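Local coordinates for protein glycerophosphodiester phosphodiesterase (Parabacteroides distasonis, PDB 3NO3) that belongs to the glycerophosphodiester phosphodiesterase family, folds as a TIM-type alpha/beta barrel and carries a bound magnesium ion, at residues C143-I147 and E169-T173; H43-V49 and I63-Y68; A30-Y36 and L95-R99. All blocks are in the same frame, centred on the assembly; numbering follows the deposited sequence.

Overall arrangement
All three contacts lie at the rim or outside of the barrel, joining helices, loops and strand ends, and mix buried with solvent-facing residues. Contact 1 sets helix 140-149 against the loop before strand 174-178 and is made without a hydrogen bond between its segments, chiefly by an aromatic ring against a methyl group. Contacts 2 and 3 share the neighbourhood of strand 37-44, one at its exit, the other at its entry, and both rely on polar bonds and bridging waters. In contact 2 a turn is gripped by a loop; in contact 3 two segments begin to pair as neighbouring parallel strands. No two touch; contacts 2 and 3 are about 17 Å apart at their nearest atoms.

Contact 1: residues C143-I147 and E169-T173; sequences CKEFI and ELGFT
Phe172 lays one face of its ring against the end of Ile147, and the delta methyl does the touching. CD1 of Ile147 stands over the middle of the ring, 3.9 Å from the centroid of Phe172 and only 8° off the normal, a nearly vertical CH-pi contact. Two torsions bring the methyl there: CG1 of Ile147 is turned anti to the carbonyl carbon (chi1 -70°), and the chain then runs on extended at chi2 to carry CD1 out over the ring. The far end of the same ring meets Cys143, one helical turn earlier. Its CB comes to 3.5 Å from CZ of Phe172, approaching obliquely, while SG lies at the ring's edge, 4.9 Å from the Phe172 centroid and 81° from the normal, a sulfur-aromatic contact. Phe172 therefore spans one turn of helix 140-149, with Ile147 over a face and Cys143 at the end of the ring away from the Phe172 backbone.

This is helix-to-loop packing on the outside of a TIM-type barrel: helix 140-149 lies against the connection that leads from helix 164-169 into strand 174-178. The connection opens with a Schellman motif, in which Gly171 leaves the helix with positive phi. That turn presents backbone to Ile147, whose CG1 lies 3.7 Å from Gly171 O and whose CD1 is equally close to Leu170 O.

Further out, the contact reaches solvent. Lys144 is extended throughout beyond CB, and its CE passes 4.2 Å from CD2 of Leu170, so an aliphatic stem meets a leucine branch. On the inner side, Cys143 touches Tyr157 and Ile147 touches Val155, both of strand 155-157.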
ATOM      1  N   CYS A 143       6.639   7.959  -7.709  1.00 15.32           N
ATOM      2  CA  CYS A 143       7.724   7.158  -7.108  1.00 14.85           C
ATOM      3  C   CYS A 143       9.047   7.926  -7.101  1.00 15.56           C
ATOM      4  O   CYS A 143       9.710   7.971  -6.100  1.00 14.50           O
ATOM      5  CB  CYS A 143       7.917   5.860  -7.875  1.00 15.50           C
ATOM      6  SG  CYS A 143       6.530   4.662  -7.747  1.00 16.51           S
ATOM      7  N   LYS A 144       9.400   8.544  -8.222  1.00 15.27           N
ATOM      8  CA  LYS A 144      10.676   9.274  -8.298  1.00 17.01           C
ATOM      9  C   LYS A 144      10.726  10.447  -7.309  1.00 16.75           C
ATOM     10  O   LYS A 144      11.769  10.694  -6.657  1.00 16.19           O
ATOM     11  CB  LYS A 144      10.933   9.760  -9.738  1.00 18.15           C
ATOM     12  CG  LYS A 144      11.406   8.670 -10.737  1.00 21.37           C
ATOM     13  CD  LYS A 144      11.492   9.283 -12.168  1.00 24.36           C
ATOM     14  CE  LYS A 144      12.260   8.440 -13.114  1.00 27.73           C
ATOM     15  NZ  LYS A 144      12.184   9.073 -14.473  1.00 31.02           N
ATOM     16  N   GLU A 145       9.599  11.137  -7.148  1.00 16.52           N
ATOM     17  CA  GLU A 145       9.521  12.225  -6.164  1.00 16.42           C
ATOM     18  C   GLU A 145       9.586  11.721  -4.736  1.00 15.41           C
ATOM     19  O   GLU A 145      10.260  12.324  -3.918  1.00 16.05           O
ATOM     20  CB  GLU A 145       8.243  13.053  -6.399  1.00 16.64           C
ATOM     21  CG  GLU A 145       8.190  14.386  -5.632  1.00 19.10           C
ATOM     22  CD  GLU A 145       9.280  15.393  -6.003  1.00 20.22           C
ATOM     23  OE1 GLU A 145      10.157  15.139  -6.864  1.00 22.81           O
ATOM     24  OE2 GLU A 145       9.280  16.480  -5.383  1.00 22.87           O
ATOM     25  N   PHE A 146       8.935  10.601  -4.414  1.00 16.13           N
ATOM     26  CA  PHE A 146       9.126  10.005  -3.076  1.00 15.56           C
ATOM     27  C   PHE A 146      10.596   9.608  -2.796  1.00 16.09           C
ATOM     28  O   PHE A 146      11.160   9.903  -1.741  1.00 17.36           O
ATOM     29  CB  PHE A 146       8.246   8.757  -2.891  1.00 15.08           C
ATOM     30  CG  PHE A 146       6.780   9.045  -2.671  1.00 15.62           C
ATOM     31  CD1 PHE A 146       6.352   9.860  -1.621  1.00 15.17           C
ATOM     32  CD2 PHE A 146       5.825   8.397  -3.441  1.00 16.33           C
ATOM     33  CE1 PHE A 146       4.982  10.086  -1.381  1.00 14.25           C
ATOM     34  CE2 PHE A 146       4.458   8.652  -3.252  1.00 14.45           C
ATOM     35  CZ  PHE A 146       4.043   9.485  -2.205  1.00 14.22           C
ATOM     36  N   ILE A 147      11.230   9.006  -3.782  1.00 16.35           N
ATOM     37  CA  ILE A 147      12.647   8.634  -3.672  1.00 17.94           C
ATOM     38  C   ILE A 147      13.524   9.892  -3.423  1.00 18.52           C
ATOM     39  O   ILE A 147      14.387   9.893  -2.529  1.00 20.58           O
ATOM     40  CB  ILE A 147      13.097   7.834  -4.939  1.00 17.97           C
ATOM     41  CG1 ILE A 147      12.431   6.435  -4.958  1.00 16.85           C
ATOM     42  CG2 ILE A 147      14.653   7.679  -5.005  1.00 19.16           C
ATOM     43  CD1 ILE A 147      12.421   5.785  -6.354  1.00 13.71           C
ATOM     44  N   GLU A 169      18.507   0.725  -9.884  1.00 24.66           N
ATOM     45  CA  GLU A 169      19.237   1.845 -10.508  0.55 26.21           C
ATOM     46  C   GLU A 169      18.519   3.196 -10.326  1.00 25.60           C
ATOM     47  O   GLU A 169      19.167   4.248 -10.180  1.00 26.30           O
ATOM     48  CB  GLU A 169      19.481   1.572 -11.991  0.55 27.01           C
ATOM     49  CG  GLU A 169      20.504   2.554 -12.628  0.55 30.15           C
ATOM     50  CD  GLU A 169      20.874   2.187 -14.051  0.55 34.16           C
ATOM     51  OE1 GLU A 169      20.347   1.164 -14.584  0.55 38.52           O
ATOM     52  OE2 GLU A 169      21.691   2.929 -14.637  0.55 34.87           O
ATOM     53  N   LEU A 170      17.190   3.158 -10.330  1.00 24.83           N
ATOM     54  CA  LEU A 170      16.325   4.342 -10.093  1.00 24.30           C
ATOM     55  C   LEU A 170      16.183   4.738  -8.606  1.00 22.71           C
ATOM     56  O   LEU A 170      15.599   5.788  -8.317  1.00 22.84           O
ATOM     57  CB  LEU A 170      14.934   4.164 -10.766  1.00 23.31           C
ATOM     58  CG  LEU A 170      14.993   4.163 -12.329  1.00 25.66           C
ATOM     59  CD1 LEU A 170      13.711   3.636 -12.984  1.00 24.77           C
ATOM     60  CD2 LEU A 170      15.306   5.541 -12.912  1.00 26.92           C
ATOM     61  N   GLY A 171      16.754   3.954  -7.681  1.00 21.53           N
ATOM     62  CA  GLY A 171      16.637   4.227  -6.237  1.00 21.02           C
ATOM     63  C   GLY A 171      15.431   3.615  -5.553  1.00 19.73           C
ATOM     64  O   GLY A 171      15.142   3.940  -4.405  1.00 19.21           O
ATOM     65  N   PHE A 172      14.750   2.676  -6.196  1.00 19.30           N
ATOM     66  CA  PHE A 172      13.678   1.958  -5.505  1.00 18.48           C
ATOM     67  C   PHE A 172      14.273   1.045  -4.459  1.00 19.68           C
ATOM     68  O   PHE A 172      15.415   0.577  -4.620  1.00 19.34           O
ATOM     69  CB  PHE A 172      12.862   1.114  -6.481  1.00 19.10           C
ATOM     70  CG  PHE A 172      11.890   1.905  -7.338  1.00 17.19           C
ATOM     71  CD1 PHE A 172      12.285   2.508  -8.520  1.00 19.27           C
ATOM     72  CD2 PHE A 172      10.565   2.063  -6.926  1.00 16.58           C
ATOM     73  CE1 PHE A 172      11.366   3.231  -9.297  1.00 19.02           C
ATOM     74  CE2 PHE A 172       9.678   2.775  -7.690  1.00 16.78           C
ATOM     75  CZ  PHE A 172      10.064   3.341  -8.872  1.00 18.64           C
ATOM     76  N   THR A 173      13.515   0.800  -3.393  1.00 18.88           N
ATOM     77  CA  THR A 173      13.888  -0.156  -2.382  1.00 20.23           C
ATOM     78  C   THR A 173      13.106  -1.482  -2.508  1.00 20.31           C
ATOM     79  O   THR A 173      13.410  -2.411  -1.776  1.00 21.58           O
ATOM     80  CB  THR A 173      13.694   0.402  -0.959  1.00 20.13           C
ATOM     81  OG1 THR A 173      12.300   0.543  -0.717  1.00 19.20           O
ATOM     82  CG2 THR A 173      14.400   1.734  -0.813  1.00 21.84           C
TER

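Contact 2: residues H43-V49 and I63-Y68; sequences HLTADNV and IQSCTY
Ile63 packs against His43 where the type I turn Thr45 to Asn48, in the beta hairpin between strands 37-44 and 50-52, is wrapped by the loop 63-68. CD1 of Ile63 sits over one face of the imidazole, off centre toward the rim, while CG2 lies against His43 CB. Gln64 meets the same ring at its edge: NE2 donates to His43 ND1 (3.1 Å), nearly in the ring plane, although amide and ring planes are 53° apart. As NE2 also bonds Ser106 O, the amide ties ring and neighbouring loop together. The backbone O of Gln64 and Leu44 O are bridged by a water that donates to both. Cys66 contributes its backbone O, which accepts from Ala46 N (3.0 Å). Thr67 is the N-cap of helix 68-71; its side chain crosses that of Asp47 at about a right angle, with CB of Thr67 near Asp47 OD1. Tyr68 packs its ring against CG1 of Val49, and its backbone N reaches Asp47 OD1 at 2.8 Å, on the syn side. From the opposite face of the carboxylate plane, on the anti side, Thr45 OG1 donates to that same oxygen at 2.6 Å, while accepting from Val49 N.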
ATOM      1  N   HIS A  43      -5.614   9.889  -2.799  1.00 13.40           N
ATOM      2  CA  HIS A  43      -5.770  10.888  -3.868  1.00 13.87           C
ATOM      3  C   HIS A  43      -5.648  12.310  -3.290  1.00 13.54           C
ATOM      4  O   HIS A  43      -6.012  12.554  -2.138  1.00 14.59           O
ATOM      5  CB  HIS A  43      -7.164  10.861  -4.449  1.00 13.43           C
ATOM      6  CG  HIS A  43      -7.593   9.570  -5.045  1.00 12.59           C
ATOM      7  ND1 HIS A  43      -7.577   9.346  -6.400  1.00 12.71           N
ATOM      8  CD2 HIS A  43      -8.169   8.479  -4.485  1.00 12.60           C
ATOM      9  CE1 HIS A  43      -8.064   8.143  -6.644  1.00 12.95           C
ATOM     10  NE2 HIS A  43      -8.418   7.589  -5.498  1.00 14.07           N
ATOM     11  N   LEU A  44      -5.237  13.227  -4.142  1.00 13.09           N
ATOM     12  CA  LEU A  44      -5.227  14.656  -3.948  1.00 12.83           C
ATOM     13  C   LEU A  44      -6.470  15.254  -4.657  1.00 13.49           C
ATOM     14  O   LEU A  44      -6.642  15.113  -5.898  1.00 13.96           O
ATOM     15  CB  LEU A  44      -3.925  15.274  -4.505  1.00 12.86           C
ATOM     16  CG  LEU A  44      -3.596  16.704  -4.068  1.00 15.68           C
ATOM     17  CD1 LEU A  44      -3.357  16.819  -2.519  1.00 11.15           C
ATOM     18  CD2 LEU A  44      -2.365  17.258  -4.913  1.00  9.11           C
ATOM     19  N   THR A  45      -7.317  15.932  -3.878  1.00 12.66           N
ATOM     20  CA  THR A  45      -8.492  16.641  -4.404  1.00 13.13           C
ATOM     21  C   THR A  45      -8.023  17.891  -5.188  1.00 14.39           C
ATOM     22  O   THR A  45      -6.847  18.268  -5.109  1.00 13.63           O
ATOM     23  CB  THR A  45      -9.473  17.046  -3.295  1.00 13.68           C
ATOM     24  OG1 THR A  45      -8.879  18.078  -2.475  1.00 12.37           O
ATOM     25  CG2 THR A  45      -9.940  15.807  -2.422  1.00 13.44           C
ATOM     26  N   ALA A  46      -8.937  18.488  -5.955  1.00 14.43           N
ATOM     27  CA  ALA A  46      -8.682  19.705  -6.738  1.00 15.78           C
ATOM     28  C   ALA A  46      -8.060  20.826  -5.898  1.00 15.68           C
ATOM     29  O   ALA A  46      -7.147  21.549  -6.355  1.00 14.89           O
ATOM     30  CB  ALA A  46     -10.012  20.214  -7.399  1.00 16.12           C
ATOM     31  N   ASP A  47      -8.584  20.951  -4.675  1.00 15.63           N
ATOM     32  CA  ASP A  47      -8.112  21.899  -3.672  1.00 16.67           C
ATOM     33  C   ASP A  47      -7.035  21.378  -2.713  1.00 15.94           C
ATOM     34  O   ASP A  47      -6.851  21.937  -1.627  1.00 15.13           O
ATOM     35  CB  ASP A  47      -9.323  22.560  -2.933  1.00 16.84           C
ATOM     36  CG  ASP A  47     -10.127  21.611  -2.078  1.00 18.66           C
ATOM     37  OD1 ASP A  47     -10.178  20.381  -2.335  1.00 17.28           O
ATOM     38  OD2 ASP A  47     -10.750  22.111  -1.101  1.00 18.63           O
ATOM     39  N   ASN A  48      -6.292  20.356  -3.133  1.00 15.21           N
ATOM     40  CA  ASN A  48      -5.074  19.874  -2.472  1.00 14.83           C
ATOM     41  C   ASN A  48      -5.281  19.283  -1.060  1.00 14.35           C
ATOM     42  O   ASN A  48      -4.416  19.382  -0.222  1.00 15.03           O
ATOM     43  CB  ASN A  48      -3.953  20.923  -2.472  1.00 16.67           C
ATOM     44  CG  ASN A  48      -3.472  21.288  -3.870  1.00 17.03           C
ATOM     45  OD1 ASN A  48      -3.871  20.701  -4.866  1.00 18.57           O
ATOM     46  ND2 ASN A  48      -2.579  22.267  -3.933  1.00 20.87           N
ATOM     47  N   VAL A  49      -6.420  18.623  -0.854  1.00 14.44           N
ATOM     48  CA  VAL A  49      -6.687  17.830   0.340  1.00 13.53           C
ATOM     49  C   VAL A  49      -6.445  16.361  -0.016  1.00 13.18           C
ATOM     50  O   VAL A  49      -6.894  15.866  -1.070  1.00 13.04           O
ATOM     51  CB  VAL A  49      -8.096  18.045   0.882  1.00 12.42           C
ATOM     52  CG1 VAL A  49      -8.369  17.139   2.146  1.00 10.74           C
ATOM     53  CG2 VAL A  49      -8.358  19.531   1.199  1.00 13.72           C
ATOM     54  N   ILE A  63     -12.617  12.258  -8.018  1.00 15.01           N
ATOM     55  CA  ILE A  63     -12.040  12.795  -6.761  1.00 14.66           C
ATOM     56  C   ILE A  63     -11.011  13.889  -7.040  1.00 14.64           C
ATOM     57  O   ILE A  63     -11.055  14.939  -6.444  1.00 13.57           O
ATOM     58  CB  ILE A  63     -11.405  11.663  -5.886  1.00 13.73           C
ATOM     59  CG1 ILE A  63     -12.520  10.746  -5.323  1.00 13.18           C
ATOM     60  CG2 ILE A  63     -10.564  12.247  -4.730  1.00 13.87           C
ATOM     61  CD1 ILE A  63     -11.973   9.467  -4.697  1.00 14.40           C
ATOM     62  N   GLN A  64     -10.135  13.645  -8.012  1.00 15.52           N
ATOM     63  CA  GLN A  64      -9.030  14.545  -8.305  1.00 15.39           C
ATOM     64  C   GLN A  64      -9.384  15.894  -8.958  1.00 15.47           C
ATOM     65  O   GLN A  64      -8.538  16.801  -8.975  1.00 16.00           O
ATOM     66  CB  GLN A  64      -7.936  13.799  -9.083  1.00 15.34           C
ATOM     67  CG  GLN A  64      -7.231  12.675  -8.276  1.00 15.90           C
ATOM     68  CD  GLN A  64      -6.289  11.867  -9.140  1.00 16.08           C
ATOM     69  OE1 GLN A  64      -5.847  12.333 -10.216  1.00 12.05           O
ATOM     70  NE2 GLN A  64      -5.966  10.662  -8.686  1.00 12.83           N
ATOM     71  N   SER A  65     -10.605  16.006  -9.493  1.00 15.17           N
ATOM     72  CA  SER A  65     -11.104  17.252 -10.053  1.00 14.50           C
ATOM     73  C   SER A  65     -12.168  17.885  -9.193  1.00 14.66           C
ATOM     74  O   SER A  65     -12.629  18.968  -9.550  1.00 15.10           O
ATOM     75  CB  SER A  65     -11.545  17.083 -11.526  1.00 15.83           C
ATOM     76  OG  SER A  65     -12.596  16.148 -11.691  1.00 15.44           O
ATOM     77  N   CYS A  66     -12.526  17.259  -8.041  1.00 14.76           N
ATOM     78  CA  CYS A  66     -13.583  17.774  -7.181  1.00 15.09           C
ATOM     79  C   CYS A  66     -12.917  18.472  -5.983  1.00 14.26           C
ATOM     80  O   CYS A  66     -11.847  18.078  -5.567  1.00 14.09           O
ATOM     81  CB  CYS A  66     -14.500  16.660  -6.685  1.00 15.12           C
ATOM     82  SG  CYS A  66     -15.689  16.204  -7.930  1.00 18.22           S
ATOM     83  N   THR A  67     -13.568  19.441  -5.392  1.00 15.09           N
ATOM     84  CA  THR A  67     -13.096  19.978  -4.108  1.00 16.89           C
ATOM     85  C   THR A  67     -13.444  19.036  -2.956  1.00 17.54           C
ATOM     86  O   THR A  67     -14.377  18.229  -3.045  1.00 17.18           O
ATOM     87  CB  THR A  67     -13.706  21.317  -3.786  1.00 17.27           C
ATOM     88  OG1 THR A  67     -15.123  21.140  -3.670  1.00 19.81           O
ATOM     89  CG2 THR A  67     -13.315  22.406  -4.846  1.00 18.47           C
ATOM     90  N   TYR A  68     -12.682  19.124  -1.866  1.00 18.10           N
ATOM     91  CA  TYR A  68     -12.985  18.313  -0.679  1.00 17.32           C
ATOM     92  C   TYR A  68     -14.426  18.566  -0.159  1.00 17.52           C
ATOM     93  O   TYR A  68     -15.132  17.619   0.249  1.00 17.53           O
ATOM     94  CB  TYR A  68     -11.921  18.485   0.414  1.00 16.74           C
ATOM     95  CG  TYR A  68     -12.272  17.733   1.668  1.00 15.60           C
ATOM     96  CD1 TYR A  68     -12.369  16.328   1.673  1.00 14.96           C
ATOM     97  CD2 TYR A  68     -12.606  18.416   2.826  1.00 17.81           C
ATOM     98  CE1 TYR A  68     -12.755  15.627   2.800  1.00 15.16           C
ATOM     99  CE2 TYR A  68     -12.991  17.725   3.985  1.00 18.28           C
ATOM    100  CZ  TYR A  68     -13.065  16.340   3.967  1.00 15.96           C
ATOM    101  OH  TYR A  68     -13.464  15.698   5.111  1.00 16.76           O
TER
HETATM  102  O   HOH W   1      -5.942  16.554  -8.051  1.00 14.03           O

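Contact 3: residues A30-Y36 and L95-R99; sequences ASEIGAY and LKNIR
Asn97 turns its amide toward Ser31 at the point where two alpha-to-beta connections of the TIM-type barrel run side by side, one from helix 24-32 into strand 37-44, the other from helix 85-94 into strand 99-104. Asn97 CG stands between its own backbone N and carbonyl carbon (chi1 63°), which swings the flat group across to the helix end. ND2 donates to Ser31 O at 2.9 Å, with that oxygen almost exactly in the amide plane. Ser31 O also accepts from Gly34 N, in the Schellman motif that ends the helix, and the two donors arrive from opposite faces of the carbonyl plane. The amide's other end faces the hydroxyl, Ser31 OG lying 2.9 Å from Asn97 OD1. CD2 of Leu95, at the start of the type I turn that includes Asn97, packs on the same hydroxyl.

Ile98 points inward on the barrel side of this polar pair. Its CD1 reaches CB of Ala30 at 3.8 Å and fits between the helix end and the Ala35 carbonyl, 3.4 Å from Ala35 O. Two waters bridge the backbones nearby: both donate to Asn97 O, one also to Ala35 O and the other to Tyr36 O.

Tyr36 and Arg99 lie alongside each other and point the same way, with ring and guanidinium planes 23° apart. CB of Arg99 sits over a face of the ring, 4.2 Å from the Tyr36 centroid, and CD follows up to the phenol oxygen. A bend at chi2 (81°) keeps the arginine chain along the ring, while its NH2 goes on to a salt bridge with Asp134. Next to them, strand pairing, which continues with Arg99 to Ser38, has its first rung in the bond from Arg99 N to Tyr36 O, 2.9 Å.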
ATOM      1  N   ALA A  30      -6.828  -4.486  10.892  1.00 19.33           N
ATOM      2  CA  ALA A  30      -5.452  -4.915  10.498  1.00 19.73           C
ATOM      3  C   ALA A  30      -4.479  -4.929  11.679  1.00 20.51           C
ATOM      4  O   ALA A  30      -3.720  -5.897  11.868  1.00 22.59           O
ATOM      5  CB  ALA A  30      -4.894  -4.050   9.372  1.00 15.40           C
ATOM      6  N   SER A  31      -4.524  -3.872  12.476  1.00 21.74           N
ATOM      7  CA  SER A  31      -3.781  -3.797  13.751  1.00 22.11           C
ATOM      8  C   SER A  31      -4.218  -4.865  14.734  1.00 22.95           C
ATOM      9  O   SER A  31      -3.351  -5.521  15.322  1.00 24.57           O
ATOM     10  CB  SER A  31      -3.923  -2.405  14.381  1.00 22.03           C
ATOM     11  OG  SER A  31      -3.331  -2.366  15.679  1.00 23.19           O
ATOM     12  N   GLU A  32      -5.529  -5.050  14.902  1.00 22.84           N
ATOM     13  CA  GLU A  32      -6.081  -6.034  15.855  1.00 24.33           C
ATOM     14  C   GLU A  32      -5.611  -7.473  15.568  1.00 24.95           C
ATOM     15  O   GLU A  32      -5.286  -8.229  16.505  1.00 24.28           O
ATOM     16  CB  GLU A  32      -7.615  -5.916  15.946  1.00 24.81           C
ATOM     17  CG  GLU A  32      -8.256  -6.700  17.143  1.00 28.65           C
ATOM     18  CD  GLU A  32      -9.777  -6.437  17.354  1.00 30.13           C
ATOM     19  OE1 GLU A  32     -10.424  -6.074  16.359  1.00 28.08           O
ATOM     20  OE2 GLU A  32     -10.324  -6.639  18.510  1.00 30.21           O
ATOM     21  N   ILE A  33      -5.540  -7.849  14.292  1.00 24.22           N
ATOM     22  CA  ILE A  33      -4.988  -9.175  13.917  1.00 25.05           C
ATOM     23  C   ILE A  33      -3.451  -9.288  13.923  1.00 25.56           C
ATOM     24  O   ILE A  33      -2.926 -10.352  13.648  1.00 25.80           O
ATOM     25  CB  ILE A  33      -5.599  -9.729  12.597  1.00 24.81           C
ATOM     26  CG1 ILE A  33      -5.137  -8.961  11.382  1.00 21.96           C
ATOM     27  CG2 ILE A  33      -7.178  -9.778  12.699  1.00 24.13           C
ATOM     28  CD1 ILE A  33      -5.514  -9.615  10.076  1.00 23.87           C
ATOM     29  N   GLY A  34      -2.736  -8.190  14.148  1.00 25.67           N
ATOM     30  CA  GLY A  34      -1.287  -8.188  14.114  1.00 25.65           C
ATOM     31  C   GLY A  34      -0.666  -8.366  12.744  1.00 24.98           C
ATOM     32  O   GLY A  34       0.390  -8.963  12.619  1.00 24.55           O
ATOM     33  N   ALA A  35      -1.317  -7.868  11.699  1.00 23.96           N
ATOM     34  CA  ALA A  35      -0.710  -7.900  10.364  1.00 23.57           C
ATOM     35  C   ALA A  35       0.533  -7.006  10.394  1.00 23.19           C
ATOM     36  O   ALA A  35       0.559  -6.037  11.171  1.00 21.73           O
ATOM     37  CB  ALA A  35      -1.724  -7.441   9.303  1.00 22.34           C
ATOM     38  N   TYR A  36       1.552  -7.354   9.596  1.00 22.40           N
ATOM     39  CA  TYR A  36       2.727  -6.509   9.429  1.00 22.99           C
ATOM     40  C   TYR A  36       2.354  -5.092   8.992  1.00 21.83           C
ATOM     41  O   TYR A  36       2.827  -4.096   9.561  1.00 22.42           O
ATOM     42  CB  TYR A  36       3.713  -7.101   8.395  1.00 23.48           C
ATOM     43  CG  TYR A  36       4.888  -6.167   8.112  1.00 24.16           C
ATOM     44  CD1 TYR A  36       5.946  -6.080   9.011  1.00 28.30           C
ATOM     45  CD2 TYR A  36       4.910  -5.339   6.984  1.00 26.65           C
ATOM     46  CE1 TYR A  36       7.005  -5.214   8.791  1.00 30.19           C
ATOM     47  CE2 TYR A  36       5.969  -4.450   6.771  1.00 26.30           C
ATOM     48  CZ  TYR A  36       7.000  -4.411   7.662  1.00 30.82           C
ATOM     49  OH  TYR A  36       8.041  -3.537   7.468  1.00 33.49           O
ATOM     50  N   LEU A  95      -1.917   3.255  16.738  1.00 26.51           N
ATOM     51  CA  LEU A  95      -1.760   1.825  16.444  1.00 26.64           C
ATOM     52  C   LEU A  95      -0.288   1.511  16.167  1.00 28.24           C
ATOM     53  O   LEU A  95       0.174   1.520  15.006  1.00 25.49           O
ATOM     54  CB  LEU A  95      -2.646   1.439  15.255  1.00 25.36           C
ATOM     55  CG  LEU A  95      -4.155   1.663  15.404  1.00 23.33           C
ATOM     56  CD1 LEU A  95      -4.794   1.496  14.021  1.00 17.87           C
ATOM     57  CD2 LEU A  95      -4.786   0.742  16.446  1.00 25.79           C
ATOM     58  N   LYS A  96       0.448   1.231  17.245  1.00 30.13           N
ATOM     59  CA  LYS A  96       1.918   1.229  17.203  1.00 32.40           C
ATOM     60  C   LYS A  96       2.585   0.039  16.486  1.00 32.86           C
ATOM     61  O   LYS A  96       3.683   0.153  15.944  1.00 33.74           O
ATOM     62  CB  LYS A  96       2.483   1.320  18.641  1.00 34.30           C
ATOM     63  CG  LYS A  96       2.063   2.586  19.429  1.00 36.78           C
ATOM     64  CD  LYS A  96       2.518   3.885  18.766  1.00 36.99           C
ATOM     65  CE  LYS A  96       2.159   5.144  19.643  1.00 39.66           C
ATOM     66  NZ  LYS A  96       2.608   6.436  19.013  1.00 37.21           N
ATOM     67  N   ASN A  97       1.900  -1.080  16.474  1.00 33.11           N
ATOM     68  CA  ASN A  97       2.417  -2.308  15.904  1.00 34.11           C
ATOM     69  C   ASN A  97       2.460  -2.382  14.352  1.00 32.85           C
ATOM     70  O   ASN A  97       2.991  -3.354  13.823  1.00 34.82           O
ATOM     71  CB  ASN A  97       1.548  -3.480  16.441  1.00 34.94           C
ATOM     72  CG  ASN A  97       0.037  -3.369  15.989  1.00 35.68           C
ATOM     73  OD1 ASN A  97      -0.454  -2.246  15.690  1.00 33.28           O
ATOM     74  ND2 ASN A  97      -0.686  -4.515  15.984  1.00 34.59           N
ATOM     75  N   ILE A  98       1.901  -1.420  13.621  1.00 30.47           N
ATOM     76  CA  ILE A  98       1.629  -1.664  12.212  1.00 28.83           C
ATOM     77  C   ILE A  98       2.309  -0.676  11.269  1.00 26.52           C
ATOM     78  O   ILE A  98       2.417   0.501  11.553  1.00 25.88           O
ATOM     79  CB  ILE A  98       0.115  -1.781  11.983  1.00 28.87           C
ATOM     80  CG1 ILE A  98      -0.202  -2.575  10.707  1.00 30.76           C
ATOM     81  CG2 ILE A  98      -0.579  -0.434  12.014  1.00 28.39           C
ATOM     82  CD1 ILE A  98      -1.501  -3.350  10.860  1.00 33.17           C
ATOM     83  N   ARG A  99       2.821  -1.229  10.182  1.00 24.42           N
ATOM     84  CA  ARG A  99       3.455  -0.500   9.111  1.00 23.12           C
ATOM     85  C   ARG A  99       2.371   0.060   8.183  1.00 21.35           C
ATOM     86  O   ARG A  99       1.381  -0.624   7.912  1.00 20.73           O
ATOM     87  CB  ARG A  99       4.313  -1.475   8.321  1.00 24.62           C
ATOM     88  CG  ARG A  99       5.375  -0.860   7.530  1.00 25.33           C
ATOM     89  CD  ARG A  99       6.546  -0.562   8.416  1.00 28.85           C
ATOM     90  NE  ARG A  99       7.533   0.105   7.604  1.00 30.12           N
ATOM     91  CZ  ARG A  99       8.635   0.657   8.056  1.00 33.28           C
ATOM     92  NH1 ARG A  99       8.971   0.587   9.362  1.00 33.94           N
ATOM     93  NH2 ARG A  99       9.448   1.228   7.164  1.00 35.64           N
TER
HETATM   94  O   HOH W   2       1.297  -5.520  13.565  1.00 40.99           O
HETATM   95  O   HOH W   3       4.634  -4.012  11.632  1.00 23.10           O